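Local coordinates for protein thiamin pyrophosphokinase (Saccharomyces cerevisiae, PDB 1IG0) that transfers a pyrophosphate group from ATP to thiamine, making thiamine diphosphate as the only yeast enzyme able to do so, at residues L41-F55 with K65-L79. Numbering follows the deposited sequence.
Sequences LLILNQKIDIPRPLF and KVCADGAANRLYDYL
Leu41 to Ile43 and Lys65 to Cys67 pair as parallel strands, their axes 4.9 Å apart, joined by the hydrogen bonds Val66 N to Leu41 O, Ile43 N to Val66 O and Ala68 N to Ile43 O. The loop 44-51 runs along helix 71-78. Ala71 sets its methyl against the Ile43 carbonyl, while Ile43 CD1 meets Leu75 CD1 at 4.1 Å. Arg74 bends at chi2 (-62°), which lays its guanidinium against the loop: one face covers the peptide of Gln46 and Lys47, and NE donates near the guanidinium plane to Asn45 OD1 (3.0 Å, N-H...O 162°), from above the amide plane. Ile48 CG2 makes a CH-pi contact over the Tyr78 ring, 3.6 Å from its centroid, and the ring edge points at the face of Phe55 in a T-shaped pair, Tyr78 CE2 lying 3.7 Å from Phe55 CG. Over the face opposite Ile48, the Arg52 guanidinium, also hydrogen-bonded to Tyr56, lies nearly parallel (18°), a cation-pi contact with CZ 4.9 Å from the Tyr78 centroid. Tyr78 OH donates to Ile50 O at 2.7 Å. With an alanine here, Ile50 O would probably lose this donor, Phe55 its edge partner, and a gap open between Ile48 and Arg52. The strands belong to the beta-alpha-beta unit 38-43, 52-61, 64-68; helix 71-78, next in sequence, packs on its first loop and the start of helix 52-61, across the sheet from helix 126-139, which covers Leu42 and Ala68.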
loop_
_atom_site.group_PDB
_atom_site.type_symbol
_atom_site.label_atom_id
_atom_site.label_comp_id
_atom_site.label_asym_id
_atom_site.label_seq_id
_atom_site.Cartn_x
_atom_site.Cartn_y
_atom_site.Cartn_z
ATOM N N LEU B 41 18.500 5.499 10.076
ATOM C CA LEU B 41 17.274 6.157 9.655
ATOM C C LEU B 41 17.390 6.217 8.139
ATOM O O LEU B 41 18.264 6.898 7.603
ATOM C CB LEU B 41 17.182 7.574 10.221
ATOM C CG LEU B 41 16.003 8.406 9.702
ATOM C CD1 LEU B 41 14.685 7.734 10.083
ATOM C CD2 LEU B 41 16.077 9.817 10.277
ATOM N N LEU B 42 16.521 5.488 7.451
ATOM C CA LEU B 42 16.547 5.455 5.997
ATOM C C LEU B 42 15.458 6.326 5.399
ATOM O O LEU B 42 14.277 6.152 5.697
ATOM C CB LEU B 42 16.377 4.016 5.508
ATOM C CG LEU B 42 16.232 3.792 4.001
ATOM C CD1 LEU B 42 17.467 4.310 3.277
ATOM C CD2 LEU B 42 16.032 2.304 3.734
ATOM N N ILE B 43 15.864 7.264 4.551
ATOM C CA ILE B 43 14.918 8.159 3.900
ATOM C C ILE B 43 14.788 7.771 2.436
ATOM O O ILE B 43 15.761 7.820 1.685
ATOM C CB ILE B 43 15.381 9.628 3.980
ATOM C CG1 ILE B 43 15.608 10.018 5.442
ATOM C CG2 ILE B 43 14.327 10.544 3.356
ATOM C CD1 ILE B 43 16.134 11.432 5.629
ATOM N N LEU B 44 13.583 7.379 2.039
ATOM C CA LEU B 44 13.327 6.984 0.662
ATOM C C LEU B 44 12.797 8.168 -0.145
ATOM O O LEU B 44 12.411 9.192 0.423
ATOM C CB LEU B 44 12.352 5.806 0.635
ATOM C CG LEU B 44 12.935 4.581 1.354
ATOM C CD1 LEU B 44 11.889 3.494 1.485
ATOM C CD2 LEU B 44 14.153 4.080 0.590
ATOM N N ASN B 45 12.783 8.027 -1.467
ATOM C CA ASN B 45 12.346 9.110 -2.342
ATOM C C ASN B 45 10.848 9.393 -2.396
ATOM O O ASN B 45 10.147 8.969 -3.316
ATOM C CB ASN B 45 12.884 8.881 -3.758
ATOM C CG ASN B 45 12.609 10.053 -4.680
ATOM O OD1 ASN B 45 12.565 11.203 -4.241
ATOM N ND2 ASN B 45 12.437 9.771 -5.966
ATOM N N GLN B 46 10.375 10.126 -1.394
ATOM C CA GLN B 46 8.979 10.535 -1.293
ATOM C C GLN B 46 8.972 11.796 -0.439
ATOM O O GLN B 46 9.822 11.962 0.435
ATOM C CB GLN B 46 8.124 9.447 -0.632
ATOM C CG GLN B 46 6.658 9.838 -0.460
ATOM C CD GLN B 46 5.788 8.699 0.045
ATOM O OE1 GLN B 46 4.613 8.896 0.356
ATOM N NE2 GLN B 46 6.358 7.502 0.126
ATOM N N LYS B 47 8.026 12.690 -0.700
ATOM C CA LYS B 47 7.940 13.925 0.064
ATOM C C LYS B 47 7.846 13.625 1.554
ATOM O O LYS B 47 7.037 12.801 1.980
ATOM C CB LYS B 47 6.722 14.738 -0.381
ATOM C CG LYS B 47 6.594 16.095 0.300
ATOM C CD LYS B 47 5.353 16.836 -0.182
ATOM C CE LYS B 47 5.221 18.200 0.478
ATOM N NZ LYS B 47 6.368 19.090 0.150
ATOM N N ILE B 48 8.683 14.289 2.343
ATOM C CA ILE B 48 8.682 14.101 3.789
ATOM C C ILE B 48 7.563 14.955 4.380
ATOM O O ILE B 48 7.431 16.132 4.042
ATOM C CB ILE B 48 10.034 14.521 4.402
ATOM C CG1 ILE B 48 11.162 13.685 3.786
ATOM C CG2 ILE B 48 10.004 14.339 5.912
ATOM C CD1 ILE B 48 12.551 14.084 4.245
ATOM N N ASP B 49 6.756 14.362 5.254
ATOM C CA ASP B 49 5.644 15.082 5.866
ATOM C C ASP B 49 5.612 14.957 7.385
ATOM O O ASP B 49 4.800 15.599 8.052
ATOM C CB ASP B 49 4.318 14.577 5.292
ATOM C CG ASP B 49 4.136 13.084 5.472
ATOM O OD1 ASP B 49 4.273 12.602 6.617
ATOM O OD2 ASP B 49 3.851 12.393 4.469
ATOM N N ILE B 50 6.495 14.128 7.929
ATOM C CA ILE B 50 6.565 13.915 9.369
ATOM C C ILE B 50 6.767 15.232 10.118
ATOM O O ILE B 50 7.462 16.128 9.639
ATOM C CB ILE B 50 7.731 12.962 9.723
ATOM C CG1 ILE B 50 7.699 12.617 11.212
ATOM C CG2 ILE B 50 9.062 13.616 9.368
ATOM C CD1 ILE B 50 8.783 11.639 11.643
ATOM N N PRO B 51 6.142 15.375 11.298
ATOM C CA PRO B 51 6.287 16.602 12.085
ATOM C C PRO B 51 7.754 16.838 12.435
ATOM O O PRO B 51 8.499 15.891 12.687
ATOM C CB PRO B 51 5.433 16.320 13.315
ATOM C CG PRO B 51 4.331 15.482 12.751
ATOM C CD PRO B 51 5.083 14.519 11.860
ATOM N N ARG B 52 8.161 18.104 12.453
ATOM C CA ARG B 52 9.543 18.459 12.752
ATOM C C ARG B 52 10.063 18.006 14.109
ATOM O O ARG B 52 11.130 17.400 14.196
ATOM C CB ARG B 52 9.742 19.967 12.603
ATOM C CG ARG B 52 9.903 20.395 11.165
ATOM C CD ARG B 52 10.138 21.878 11.025
ATOM N NE ARG B 52 10.651 22.168 9.694
ATOM C CZ ARG B 52 11.870 21.836 9.291
ATOM N NH1 ARG B 52 12.693 21.211 10.124
ATOM N NH2 ARG B 52 12.269 22.125 8.060
ATOM N N PRO B 53 9.328 18.305 15.191
ATOM C CA PRO B 53 9.787 17.889 16.518
ATOM C C PRO B 53 10.093 16.391 16.559
ATOM O O PRO B 53 11.082 15.961 17.155
ATOM C CB PRO B 53 8.614 18.265 17.415
ATOM C CG PRO B 53 8.054 19.474 16.733
ATOM C CD PRO B 53 8.056 19.043 15.287
ATOM N N LEU B 54 9.235 15.605 15.919
ATOM C CA LEU B 54 9.411 14.159 15.876
ATOM C C LEU B 54 10.633 13.801 15.034
ATOM O O LEU B 54 11.435 12.950 15.418
ATOM C CB LEU B 54 8.166 13.490 15.287
ATOM C CG LEU B 54 8.183 11.959 15.273
ATOM C CD1 LEU B 54 8.308 11.437 16.697
ATOM C CD2 LEU B 54 6.912 11.438 14.623
ATOM N N PHE B 55 10.768 14.457 13.886
ATOM C CA PHE B 55 11.893 14.213 12.991
ATOM C C PHE B 55 13.213 14.411 13.730
ATOM O O PHE B 55 14.103 13.563 13.671
ATOM C CB PHE B 55 11.834 15.167 11.795
ATOM C CG PHE B 55 12.955 14.975 10.812
ATOM C CD1 PHE B 55 12.927 13.927 9.899
ATOM C CD2 PHE B 55 14.052 15.829 10.817
ATOM C CE1 PHE B 55 13.975 13.732 9.002
ATOM C CE2 PHE B 55 15.106 15.643 9.925
ATOM C CZ PHE B 55 15.067 14.591 9.015
ATOM N N LYS B 65 22.407 7.779 8.872
ATOM C CA LYS B 65 21.300 8.329 8.096
ATOM C C LYS B 65 21.633 8.157 6.623
ATOM O O LYS B 65 22.672 8.623 6.151
ATOM C CB LYS B 65 21.081 9.815 8.396
ATOM C CG LYS B 65 20.557 10.112 9.791
ATOM C CD LYS B 65 21.677 10.132 10.814
ATOM C CE LYS B 65 21.147 10.459 12.199
ATOM N NZ LYS B 65 22.258 10.625 13.172
ATOM N N VAL B 66 20.747 7.484 5.898
ATOM C CA VAL B 66 20.966 7.233 4.481
ATOM C C VAL B 66 19.825 7.759 3.620
ATOM O O VAL B 66 18.652 7.601 3.959
ATOM C CB VAL B 66 21.132 5.717 4.211
ATOM C CG1 VAL B 66 21.270 5.456 2.718
ATOM C CG2 VAL B 66 22.352 5.186 4.956
ATOM N N CYS B 67 20.186 8.391 2.508
ATOM C CA CYS B 67 19.213 8.925 1.566
ATOM C C CYS B 67 19.258 8.105 0.286
ATOM O O CYS B 67 20.327 7.899 -0.291
ATOM C CB CYS B 67 19.520 10.388 1.236
ATOM S SG CYS B 67 18.991 11.575 2.482
ATOM N N ALA B 68 18.097 7.628 -0.149
ATOM C CA ALA B 68 18.016 6.843 -1.372
ATOM C C ALA B 68 17.813 7.757 -2.577
ATOM O O ALA B 68 16.705 8.236 -2.831
ATOM C CB ALA B 68 16.874 5.837 -1.279
ATOM N N ASP B 69 18.899 8.002 -3.303
ATOM C CA ASP B 69 18.885 8.840 -4.498
ATOM C C ASP B 69 18.083 10.131 -4.341
ATOM O O ASP B 69 18.520 11.059 -3.666
ATOM C CB ASP B 69 18.346 8.033 -5.684
ATOM C CG ASP B 69 18.602 8.711 -7.016
ATOM O OD1 ASP B 69 19.302 9.745 -7.035
ATOM O OD2 ASP B 69 18.107 8.207 -8.046
ATOM N N GLY B 70 16.912 10.182 -4.969
ATOM C CA GLY B 70 16.073 11.367 -4.902
ATOM C C GLY B 70 15.706 11.828 -3.502
ATOM O O GLY B 70 15.312 12.980 -3.305
ATOM N N ALA B 71 15.829 10.934 -2.527
ATOM C CA ALA B 71 15.510 11.266 -1.144
ATOM C C ALA B 71 16.322 12.468 -0.671
ATOM O O ALA B 71 15.922 13.171 0.258
ATOM C CB ALA B 71 15.784 10.071 -0.248
ATOM N N ALA B 72 17.468 12.692 -1.309
ATOM C CA ALA B 72 18.328 13.815 -0.956
ATOM C C ALA B 72 17.598 15.117 -1.255
ATOM O O ALA B 72 17.711 16.085 -0.503
ATOM C CB ALA B 72 19.633 13.749 -1.742
ATOM N N ASN B 73 16.852 15.140 -2.357
ATOM C CA ASN B 73 16.089 16.328 -2.728
ATOM C C ASN B 73 15.006 16.536 -1.678
ATOM O O ASN B 73 14.781 17.652 -1.208
ATOM C CB ASN B 73 15.422 16.157 -4.099
ATOM C CG ASN B 73 16.420 15.956 -5.220
ATOM O OD1 ASN B 73 17.436 16.647 -5.293
ATOM N ND2 ASN B 73 16.127 15.017 -6.113
ATOM N N ARG B 74 14.344 15.442 -1.315
ATOM C CA ARG B 74 13.275 15.464 -0.325
ATOM C C ARG B 74 13.744 16.064 0.996
ATOM O O ARG B 74 13.070 16.915 1.575
ATOM C CB ARG B 74 12.761 14.041 -0.087
ATOM C CG ARG B 74 12.313 13.317 -1.349
ATOM C CD ARG B 74 11.140 14.019 -2.017
ATOM N NE ARG B 74 10.664 13.286 -3.187
ATOM C CZ ARG B 74 9.619 13.649 -3.922
ATOM N NH1 ARG B 74 8.934 14.743 -3.612
ATOM N NH2 ARG B 74 9.253 12.918 -4.966
ATOM N N LEU B 75 14.901 15.612 1.472
ATOM C CA LEU B 75 15.455 16.108 2.727
ATOM C C LEU B 75 15.838 17.575 2.583
ATOM O O LEU B 75 15.536 18.399 3.447
ATOM C CB LEU B 75 16.690 15.292 3.117
ATOM C CG LEU B 75 17.391 15.694 4.417
ATOM C CD1 LEU B 75 16.440 15.506 5.594
ATOM C CD2 LEU B 75 18.651 14.858 4.603
ATOM N N TYR B 76 16.507 17.888 1.478
ATOM C CA TYR B 76 16.945 19.248 1.189
ATOM C C TYR B 76 15.776 20.228 1.267
ATOM O O TYR B 76 15.864 21.264 1.928
ATOM C CB TYR B 76 17.568 19.305 -0.208
ATOM C CG TYR B 76 18.147 20.652 -0.579
ATOM C CD1 TYR B 76 19.375 21.073 -0.065
ATOM C CD2 TYR B 76 17.468 21.508 -1.446
ATOM C CE1 TYR B 76 19.913 22.312 -0.410
ATOM C CE2 TYR B 76 17.996 22.746 -1.795
ATOM C CZ TYR B 76 19.217 23.141 -1.275
ATOM O OH TYR B 76 19.739 24.365 -1.622
ATOM N N ASP B 77 14.683 19.898 0.585
ATOM C CA ASP B 77 13.502 20.758 0.578
ATOM C C ASP B 77 12.773 20.735 1.917
ATOM O O ASP B 77 12.288 21.765 2.387
ATOM C CB ASP B 77 12.534 20.336 -0.531
ATOM C CG ASP B 77 13.135 20.475 -1.916
ATOM O OD1 ASP B 77 13.884 21.449 -2.147
ATOM O OD2 ASP B 77 12.845 19.621 -2.780
ATOM N N TYR B 78 12.689 19.557 2.526
ATOM C CA TYR B 78 12.015 19.414 3.810
ATOM C C TYR B 78 12.511 20.473 4.788
ATOM O O TYR B 78 11.743 20.995 5.597
ATOM C CB TYR B 78 12.268 18.022 4.390
ATOM C CG TYR B 78 11.648 17.797 5.753
ATOM C CD1 TYR B 78 10.267 17.867 5.933
ATOM C CD2 TYR B 78 12.443 17.508 6.864
ATOM C CE1 TYR B 78 9.691 17.655 7.186
ATOM C CE2 TYR B 78 11.876 17.294 8.122
ATOM C CZ TYR B 78 10.500 17.368 8.274
ATOM O OH TYR B 78 9.938 17.154 9.513
ATOM N N LEU B 79 13.796 20.793 4.703
ATOM C CA LEU B 79 14.390 21.783 5.591
ATOM C C LEU B 79 14.655 23.100 4.866
ATOM O O LEU B 79 15.640 23.786 5.134
ATOM C CB LEU B 79 15.684 21.222 6.189
ATOM C CG LEU B 79 15.483 19.893 6.932
ATOM C CD1 LEU B 79 16.797 19.406 7.517
ATOM C CD2 LEU B 79 14.452 20.080 8.034
HETATM O O HOH W 1 13.216 13.484 -5.551
HETATM O O HOH W 2 9.150 10.320 -5.501
HETATM O O HOH W 3 10.410 16.657 1.225
#